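Nucleosome assembly protein 1, putative (PDB 3FS3) probably binds histones and chromatin as a chaperone of the nucleosome assembly protein family in the malaria parasite. Local coordinates at residues E135-V138 and Y139-D142. Sequence-based numbering, arbitrary orientation.
Sequences EILV and YLND
The ring of Tyr-139 lies back along the last turn of the helix that precedes it, and two backbone carbonyl oxygens meet its edge, close to the ring plane. Glu-135 O is 3.4 Å from Tyr-139 CE2, and Ile-136 O is 3.6 Å from Tyr-139 CD2. Neither face is taken by these carbonyls; Val-138 reaches the ring obliquely, its CG2 3.7 Å from Tyr-139 CD2. The first torsion accounts for this placement: with CG anti to the carbonyl carbon (chi1 -75°), the ring is swung back over the helix end instead of following the emerging strand.

The backbone turns at the same place. Tyr-139 N donates to Ile-136 O over 3.1 Å, from above the carbonyl plane, so this one oxygen both accepts a hydrogen bond and borders the ring. One residue on, Leu-140 N bonds to Leu-137 O at 3.0 Å, closing a type I turn from Leu-137 to Leu-140. The two leucines run side by side in the same direction, CD2 of Leu-137 to CD2 of Leu-140 at 4.0 Å, into a buried apolar layer, Leu-137 against Leu-116 and Leu-140 against Trp-115, both of helix 114-120, with Phe-162 and Phe-164 of strand 158-164 also touching Leu-140.

The turn thus joins helix 131-137 to strand 140-147, one of the two outermost strands of the antiparallel sheet within this chain, where Asn-141 and Asp-142 form a classic beta bulge opposite Tyr-163. Chemically, successive i to i+3 bonds engage carbonyls at the helix end, while the ring's polarised C-H edge probably adds a weak electrostatic attraction to Glu-135 O and to Ile-136 O, the one oxygen that serves both.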
loop_
_atom_site.group_PDB
_atom_site.type_symbol
_atom_site.label_atom_id
_atom_site.label_comp_id
_atom_site.label_asym_id
_atom_site.label_seq_id
_atom_site.Cartn_x
_atom_site.Cartn_y
_atom_site.Cartn_z
ATOM N N GLU A 135 -10.358 15.996 27.635
ATOM C CA GLU A 135 -11.552 16.018 28.471
ATOM C C GLU A 135 -12.777 15.636 27.656
ATOM O O GLU A 135 -13.795 15.228 28.208
ATOM C CB GLU A 135 -11.745 17.389 29.139
ATOM C CG GLU A 135 -11.821 18.583 28.213
ATOM C CD GLU A 135 -11.761 19.898 28.982
ATOM O OE1 GLU A 135 -10.781 20.104 29.736
ATOM O OE2 GLU A 135 -12.688 20.725 28.837
ATOM N N ILE A 136 -12.671 15.741 26.336
ATOM C CA ILE A 136 -13.791 15.374 25.480
ATOM C C ILE A 136 -13.697 13.888 25.096
ATOM O O ILE A 136 -14.692 13.155 25.129
ATOM C CB ILE A 136 -13.820 16.248 24.202
ATOM C CG1 ILE A 136 -13.879 17.726 24.593
ATOM C CG2 ILE A 136 -15.059 15.924 23.357
ATOM C CD1 ILE A 136 -13.759 18.678 23.412
ATOM N N LEU A 137 -12.488 13.441 24.779
ATOM C CA LEU A 137 -12.259 12.067 24.358
ATOM C C LEU A 137 -12.544 11.004 25.428
ATOM O O LEU A 137 -12.753 9.833 25.106
ATOM C CB LEU A 137 -10.827 11.936 23.815
ATOM C CG LEU A 137 -10.549 12.715 22.521
ATOM C CD1 LEU A 137 -9.047 12.716 22.235
ATOM C CD2 LEU A 137 -11.331 12.084 21.345
ATOM N N VAL A 138 -12.560 11.404 26.695
ATOM C CA VAL A 138 -12.850 10.465 27.767
ATOM C C VAL A 138 -14.316 10.013 27.702
ATOM O O VAL A 138 -14.700 9.048 28.359
ATOM C CB VAL A 138 -12.582 11.083 29.166
ATOM C CG1 VAL A 138 -11.090 11.421 29.315
ATOM C CG2 VAL A 138 -13.443 12.322 29.367
ATOM N N TYR A 139 -15.130 10.714 26.918
ATOM C CA TYR A 139 -16.541 10.359 26.765
ATOM C C TYR A 139 -16.730 9.387 25.601
ATOM O O TYR A 139 -17.838 8.929 25.333
ATOM C CB TYR A 139 -17.375 11.619 26.516
ATOM C CG TYR A 139 -17.569 12.456 27.760
ATOM C CD1 TYR A 139 -18.619 12.190 28.638
ATOM C CD2 TYR A 139 -16.672 13.478 28.093
ATOM C CE1 TYR A 139 -18.776 12.911 29.819
ATOM C CE2 TYR A 139 -16.817 14.208 29.283
ATOM C CZ TYR A 139 -17.873 13.912 30.140
ATOM O OH TYR A 139 -18.016 14.576 31.337
ATOM N N LEU A 140 -15.639 9.070 24.913
ATOM C CA LEU A 140 -15.689 8.170 23.769
ATOM C C LEU A 140 -16.094 6.751 24.216
ATOM O O LEU A 140 -15.485 6.180 25.123
ATOM C CB LEU A 140 -14.314 8.191 23.074
ATOM C CG LEU A 140 -14.214 7.954 21.562
ATOM C CD1 LEU A 140 -15.318 8.703 20.830
ATOM C CD2 LEU A 140 -12.842 8.395 21.064
ATOM N N ASN A 141 -17.157 6.212 23.612
ATOM C CA ASN A 141 -17.644 4.867 23.939
ATOM C C ASN A 141 -17.186 3.844 22.920
ATOM O O ASN A 141 -16.973 2.677 23.249
ATOM C CB ASN A 141 -19.177 4.808 23.979
ATOM C CG ASN A 141 -19.751 5.122 25.350
ATOM O OD1 ASN A 141 -19.033 5.140 26.353
ATOM N ND2 ASN A 141 -21.055 5.353 25.403
ATOM N N ASP A 142 -17.042 4.270 21.670
ATOM C CA ASP A 142 -16.651 3.318 20.651
ATOM C C ASP A 142 -16.291 3.989 19.338
ATOM O O ASP A 142 -16.789 5.071 19.017
ATOM C CB ASP A 142 -17.807 2.334 20.445
ATOM C CG ASP A 142 -17.419 1.118 19.615
ATOM O OD1 ASP A 142 -16.252 0.678 19.681
ATOM O OD2 ASP A 142 -18.300 0.584 18.911
#